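Local coordinates for protein alpha-fucosidase (Bifidobacterium bifidum, PDB 2EAB) that probably releases alpha-1,2-linked L-fucose from glycans by hydrolysis, as the catalytic portion of a larger calcium-binding glycoside hydrolase family 95 enzyme, at residues T14-Q24 with H343-D352. Sequence-based numbering, arbitrary orientation.
Sequences TSKDDWLWYKQ and HSSDGAVATD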
ATOM      1  N   THR A  14       1.869  -1.520  30.645  1.00 20.23           N
ATOM      2  CA  THR A  14       2.062  -1.003  29.287  1.00 19.13           C
ATOM      3  C   THR A  14       3.508  -0.579  29.022  1.00 18.54           C
ATOM      4  O   THR A  14       3.810  -0.010  27.970  1.00 17.99           O
ATOM      5  CB  THR A  14       1.134   0.199  28.990  1.00 19.10           C
ATOM      6  OG1 THR A  14       1.357   1.232  29.958  1.00 19.16           O
ATOM      7  CG2 THR A  14      -0.326  -0.221  29.013  1.00 18.97           C
ATOM      8  N   SER A  15       4.399  -0.870  29.971  1.00 17.79           N
ATOM      9  CA  SER A  15       5.799  -0.446  29.889  1.00 17.33           C
ATOM     10  C   SER A  15       6.541  -0.984  28.664  1.00 16.73           C
ATOM     11  O   SER A  15       7.490  -0.358  28.187  1.00 16.83           O
ATOM     12  CB  SER A  15       6.556  -0.837  31.161  1.00 17.33           C
ATOM     13  OG  SER A  15       6.612  -2.248  31.296  1.00 18.14           O
ATOM     14  N   LYS A  16       6.108  -2.139  28.166  1.00 16.13           N
ATOM     15  CA  LYS A  16       6.761  -2.792  27.029  1.00 15.58           C
ATOM     16  C   LYS A  16       6.050  -2.524  25.698  1.00 14.56           C
ATOM     17  O   LYS A  16       6.469  -3.024  24.652  1.00 14.74           O
ATOM     18  CB  LYS A  16       6.884  -4.304  27.270  1.00 15.98           C
ATOM     19  CG  LYS A  16       7.504  -4.700  28.615  1.00 17.60           C
ATOM     20  CD  LYS A  16       8.966  -4.280  28.722  1.00 20.08           C
ATOM     21  CE  LYS A  16       9.552  -4.637  30.082  1.00 21.24           C
ATOM     22  NZ  LYS A  16       8.960  -3.829  31.188  1.00 22.36           N
ATOM     23  N   ASP A  17       4.978  -1.737  25.742  1.00 13.37           N
ATOM     24  CA  ASP A  17       4.213  -1.395  24.542  1.00 12.23           C
ATOM     25  C   ASP A  17       4.918  -0.312  23.728  1.00 11.55           C
ATOM     26  O   ASP A  17       5.682   0.490  24.272  1.00 11.82           O
ATOM     27  CB  ASP A  17       2.802  -0.926  24.917  1.00 12.37           C
ATOM     28  CG  ASP A  17       1.928  -2.043  25.466  1.00 12.28           C
ATOM     29  OD1 ASP A  17       2.341  -3.225  25.443  1.00 13.87           O
ATOM     30  OD2 ASP A  17       0.807  -1.727  25.919  1.00 12.47           O
ATOM     31  N   ASP A  18       4.655  -0.300  22.421  1.00 10.70           N
ATOM     32  CA  ASP A  18       5.198   0.717  21.525  1.00 10.10           C
ATOM     33  C   ASP A  18       4.256   1.911  21.472  1.00  9.81           C
ATOM     34  O   ASP A  18       3.094   1.761  21.106  1.00  9.92           O
ATOM     35  CB  ASP A  18       5.369   0.149  20.112  1.00 10.08           C
ATOM     36  CG  ASP A  18       6.269  -1.076  20.071  1.00 10.07           C
ATOM     37  OD1 ASP A  18       7.321  -1.093  20.748  1.00 10.16           O
ATOM     38  OD2 ASP A  18       5.924  -2.024  19.337  1.00 10.14           O
ATOM     39  N   TRP A  19       4.769   3.088  21.827  1.00  9.94           N
ATOM     40  CA  TRP A  19       3.974   4.312  21.855  1.00  9.70           C
ATOM     41  C   TRP A  19       4.544   5.409  20.974  1.00  9.71           C
ATOM     42  O   TRP A  19       5.750   5.652  20.964  1.00 10.07           O
ATOM     43  CB  TRP A  19       3.957   4.893  23.267  1.00 10.33           C
ATOM     44  CG  TRP A  19       3.087   4.237  24.276  1.00 10.58           C
ATOM     45  CD1 TRP A  19       2.489   3.013  24.202  1.00 11.48           C
ATOM     46  CD2 TRP A  19       2.754   4.771  25.558  1.00 11.30           C
ATOM     47  NE1 TRP A  19       1.779   2.761  25.355  1.00 11.98           N
ATOM     48  CE2 TRP A  19       1.930   3.826  26.205  1.00 11.60           C
ATOM     49  CE3 TRP A  19       3.064   5.969  26.218  1.00 11.62           C
ATOM     50  CZ2 TRP A  19       1.414   4.038  27.487  1.00 12.32           C
ATOM     51  CZ3 TRP A  19       2.552   6.179  27.492  1.00 11.65           C
ATOM     52  CH2 TRP A  19       1.732   5.220  28.110  1.00 11.91           C
ATOM     53  N   LEU A  20       3.655   6.093  20.258  1.00  9.52           N
ATOM     54  CA  LEU A  20       3.906   7.477  19.864  1.00  9.82           C
ATOM     55  C   LEU A  20       3.263   8.304  20.970  1.00  9.49           C
ATOM     56  O   LEU A  20       2.137   8.025  21.363  1.00  9.88           O
ATOM     57  CB  LEU A  20       3.231   7.825  18.539  1.00  9.52           C
ATOM     58  CG  LEU A  20       3.798   7.297  17.222  1.00 11.44           C
ATOM     59  CD1 LEU A  20       3.563   5.822  17.068  1.00 13.45           C
ATOM     60  CD2 LEU A  20       3.172   8.043  16.053  1.00 11.54           C
ATOM     61  N   TRP A  21       3.974   9.297  21.492  1.00  9.69           N
ATOM     62  CA  TRP A  21       3.426  10.085  22.594  1.00  9.93           C
ATOM     63  C   TRP A  21       3.880  11.542  22.596  1.00  9.78           C
ATOM     64  O   TRP A  21       4.933  11.880  22.060  1.00  9.57           O
ATOM     65  CB  TRP A  21       3.670   9.396  23.940  1.00 10.34           C
ATOM     66  CG  TRP A  21       5.098   9.314  24.347  1.00 10.57           C
ATOM     67  CD1 TRP A  21       6.043   8.444  23.876  1.00 11.11           C
ATOM     68  CD2 TRP A  21       5.749  10.123  25.332  1.00 11.26           C
ATOM     69  NE1 TRP A  21       7.246   8.671  24.504  1.00 11.46           N
ATOM     70  CE2 TRP A  21       7.092   9.694  25.403  1.00 11.20           C
ATOM     71  CE3 TRP A  21       5.327  11.173  26.159  1.00 11.76           C
ATOM     72  CZ2 TRP A  21       8.019  10.278  26.275  1.00 11.42           C
ATOM     73  CZ3 TRP A  21       6.252  11.753  27.026  1.00 11.43           C
ATOM     74  CH2 TRP A  21       7.580  11.305  27.073  1.00 11.67           C
ATOM     75  N   TYR A  22       3.041  12.397  23.183  1.00  9.92           N
ATOM     76  CA  TYR A  22       3.184  13.851  23.096  1.00 10.12           C
ATOM     77  C   TYR A  22       2.734  14.494  24.390  1.00 10.37           C
ATOM     78  O   TYR A  22       1.783  14.038  25.015  1.00 10.25           O
ATOM     79  CB  TYR A  22       2.360  14.410  21.917  1.00  9.90           C
ATOM     80  CG  TYR A  22       2.663  13.683  20.630  1.00  9.46           C
ATOM     81  CD1 TYR A  22       3.591  14.182  19.724  1.00  9.04           C
ATOM     82  CD2 TYR A  22       2.063  12.453  20.352  1.00  9.14           C
ATOM     83  CE1 TYR A  22       3.894  13.488  18.562  1.00  9.36           C
ATOM     84  CE2 TYR A  22       2.369  11.747  19.207  1.00  9.07           C
ATOM     85  CZ  TYR A  22       3.278  12.272  18.317  1.00  8.85           C
ATOM     86  OH  TYR A  22       3.581  11.560  17.185  1.00  9.40           O
ATOM     87  N   LYS A  23       3.424  15.565  24.765  1.00 10.65           N
ATOM     88  CA  LYS A  23       3.159  16.270  26.017  1.00 10.93           C
ATOM     89  C   LYS A  23       2.193  17.447  25.843  1.00 11.02           C
ATOM     90  O   LYS A  23       2.004  18.245  26.766  1.00 11.24           O
ATOM     91  CB  LYS A  23       4.474  16.757  26.634  1.00 11.37           C
ATOM     92  CG  LYS A  23       5.432  15.639  27.021  1.00 12.31           C
ATOM     93  CD  LYS A  23       6.616  16.178  27.809  1.00 14.72           C
ATOM     94  CE  LYS A  23       7.513  15.055  28.304  1.00 16.75           C
ATOM     95  NZ  LYS A  23       8.523  15.553  29.284  1.00 18.07           N
ATOM     96  N   GLN A  24       1.574  17.551  24.669  1.00 10.90           N
ATOM     97  CA  GLN A  24       0.624  18.630  24.397  1.00 11.02           C
ATOM     98  C   GLN A  24      -0.375  18.208  23.315  1.00 10.94           C
ATOM     99  O   GLN A  24      -0.077  17.303  22.525  1.00 10.42           O
ATOM    100  CB  GLN A  24       1.363  19.920  24.008  1.00 11.48           C
ATOM    101  CG  GLN A  24       2.007  19.912  22.622  1.00 11.36           C
ATOM    102  CD  GLN A  24       3.198  18.973  22.506  1.00 11.07           C
ATOM    103  OE1 GLN A  24       4.100  18.980  23.348  1.00 11.27           O
ATOM    104  NE2 GLN A  24       3.212  18.172  21.444  1.00 10.82           N
ATOM    105  N   HIS A 343       9.238   4.511  25.308  1.00 13.12           N
ATOM    106  CA  HIS A 343       8.543   5.445  26.202  1.00 13.46           C
ATOM    107  C   HIS A 343       8.803   5.178  27.690  1.00 13.91           C
ATOM    108  O   HIS A 343       8.588   6.055  28.529  1.00 13.99           O
ATOM    109  CB  HIS A 343       7.036   5.479  25.907  1.00 13.53           C
ATOM    110  CG  HIS A 343       6.270   4.346  26.516  1.00 13.32           C
ATOM    111  ND1 HIS A 343       6.092   3.137  25.878  1.00 13.46           N
ATOM    112  CD2 HIS A 343       5.628   4.242  27.704  1.00 13.15           C
ATOM    113  CE1 HIS A 343       5.376   2.338  26.648  1.00 13.26           C
ATOM    114  NE2 HIS A 343       5.081   2.985  27.762  1.00 13.49           N
ATOM    115  N   SER A 344       9.254   3.966  28.010  1.00 14.37           N
ATOM    116  CA  SER A 344       9.539   3.573  29.395  1.00 15.39           C
ATOM    117  C   SER A 344      11.003   3.759  29.796  1.00 15.62           C
ATOM    118  O   SER A 344      11.361   3.543  30.957  1.00 15.93           O
ATOM    119  CB  SER A 344       9.120   2.122  29.634  1.00 15.68           C
ATOM    120  OG  SER A 344       7.715   2.000  29.574  1.00 17.54           O
ATOM    121  N   SER A 345      11.842   4.156  28.843  1.00 15.71           N
ATOM    122  CA  SER A 345      13.267   4.367  29.097  1.00 16.05           C
ATOM    123  C   SER A 345      13.501   5.522  30.062  1.00 16.46           C
ATOM    124  O   SER A 345      12.693   6.452  30.138  1.00 16.37           O
ATOM    125  CB  SER A 345      14.005   4.654  27.790  1.00 16.07           C
ATOM    126  OG  SER A 345      13.872   3.582  26.878  1.00 15.82           O
ATOM    127  N   ASP A 346      14.606   5.452  30.804  1.00 16.83           N
ATOM    128  CA  ASP A 346      15.065   6.591  31.587  1.00 17.40           C
ATOM    129  C   ASP A 346      15.353   7.731  30.618  1.00 17.26           C
ATOM    130  O   ASP A 346      16.053   7.546  29.618  1.00 17.72           O
ATOM    131  CB  ASP A 346      16.334   6.246  32.376  1.00 17.84           C
ATOM    132  CG  ASP A 346      16.098   5.211  33.470  1.00 19.13           C
ATOM    133  OD1 ASP A 346      14.933   4.846  33.742  1.00 21.16           O
ATOM    134  OD2 ASP A 346      17.101   4.765  34.069  1.00 21.62           O
ATOM    135  N   GLY A 347      14.786   8.899  30.907  1.00 17.01           N
ATOM    136  CA  GLY A 347      14.909  10.064  30.037  1.00 16.53           C
ATOM    137  C   GLY A 347      14.236   9.868  28.689  1.00 16.12           C
ATOM    138  O   GLY A 347      14.748  10.329  27.665  1.00 16.22           O
ATOM    139  N   ALA A 348      13.095   9.179  28.689  1.00 15.44           N
ATOM    140  CA  ALA A 348      12.311   8.970  27.469  1.00 14.87           C
ATOM    141  C   ALA A 348      11.843  10.302  26.912  1.00 14.41           C
ATOM    142  O   ALA A 348      11.427  11.184  27.662  1.00 14.65           O
ATOM    143  CB  ALA A 348      11.124   8.073  27.742  1.00 15.13           C
ATOM    144  N   VAL A 349      11.915  10.436  25.593  1.00 13.67           N
ATOM    145  CA  VAL A 349      11.532  11.670  24.915  1.00 13.19           C
ATOM    146  C   VAL A 349      10.254  11.466  24.108  1.00 12.51           C
ATOM    147  O   VAL A 349      10.029  10.391  23.534  1.00 11.84           O
ATOM    148  CB  VAL A 349      12.670  12.209  24.007  1.00 13.77           C
ATOM    149  CG1 VAL A 349      13.815  12.761  24.858  1.00 14.33           C
ATOM    150  CG2 VAL A 349      13.177  11.123  23.050  1.00 14.43           C
ATOM    151  N   ALA A 350       9.416  12.499  24.082  1.00 11.69           N
ATOM    152  CA  ALA A 350       8.192  12.487  23.286  1.00 11.01           C
ATOM    153  C   ALA A 350       8.522  12.356  21.800  1.00 10.62           C
ATOM    154  O   ALA A 350       9.600  12.738  21.355  1.00 10.36           O
ATOM    155  CB  ALA A 350       7.376  13.739  23.549  1.00 11.29           C
ATOM    156  N   THR A 351       7.569  11.824  21.042  1.00 10.29           N
ATOM    157  CA  THR A 351       7.799  11.463  19.646  1.00 10.07           C
ATOM    158  C   THR A 351       8.107  12.678  18.767  1.00  9.91           C
ATOM    159  O   THR A 351       8.946  12.601  17.873  1.00  9.59           O
ATOM    160  CB  THR A 351       6.619  10.633  19.106  1.00  9.89           C
ATOM    161  OG1 THR A 351       6.431   9.498  19.960  1.00 10.08           O
ATOM    162  CG2 THR A 351       6.878  10.150  17.679  1.00 10.25           C
ATOM    163  N   ASP A 352       7.443  13.801  19.035  1.00  9.77           N
ATOM    164  CA  ASP A 352       7.765  15.040  18.333  1.00 10.16           C
ATOM    165  C   ASP A 352       9.174  15.550  18.677  1.00 10.18           C
ATOM    166  O   ASP A 352       9.920  15.973  17.793  1.00 10.45           O
ATOM    167  CB  ASP A 352       6.687  16.125  18.520  1.00 10.07           C
ATOM    168  CG  ASP A 352       6.331  16.404  19.984  1.00 10.52           C
ATOM    169  OD1 ASP A 352       6.771  15.683  20.908  1.00 11.18           O
ATOM    170  OD2 ASP A 352       5.559  17.366  20.196  1.00 11.22           O
TER
HETATM  171  O   HOH W   1       3.725   2.509  30.095  1.00 20.59           O
HETATM  172  O   HOH W   2       7.510   3.118  23.223  1.00 11.11           O
HETATM  173  O   HOH W   3       9.918   7.664  24.101  1.00 12.45           O
HETATM  174  O   HOH W   4       5.723  16.651  23.352  1.00 10.94           O
HETATM  175  O   HOH W   5      10.642  13.896  27.959  1.00 20.37           O
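Trp21 and Thr351 join strand 19-22, an edge strand of the N-terminal beta-sandwich domain, to the start of helix 351-360 in the catalytic domain. Thr351 N donates to Trp21 O at 2.8 Å, and Trp21 N returns a bond to Thr351 OG1 (2.9 Å, 160°), so both backbone polar groups of Trp21 are engaged by one residue. The strand's other edge pairs with strand 156-161. Between His343 and the helix the loop makes a type II turn from Ser345 to Ala348. With CG between backbone N and carbonyl carbon (chi1 81°), the His343 imidazole lies face-to-face on the five-membered ring of Trp19, centroids 3.8 Å apart and planes at 5°. Ser344 OG lies over the other face, toward the rim, and donates to Ser15 O in the carbonyl plane. Waters bonded to NE2 and ND1 also hold the imidazole; were Trp19 an alanine, one face would probably lose its stacking partner and the ring be fixed less firmly. The six-membered ring of Trp21 receives Ala350 CA over its face, a CH-pi contact 3.7 Å from the centroid. Beyond Tyr22, Gln24 NE2 bonds Asp352 OD2 on its syn side at 2.8 Å, tilted from both amide and carboxylate planes, while water 4 links Gln24 OE1 to Asp352 OD1.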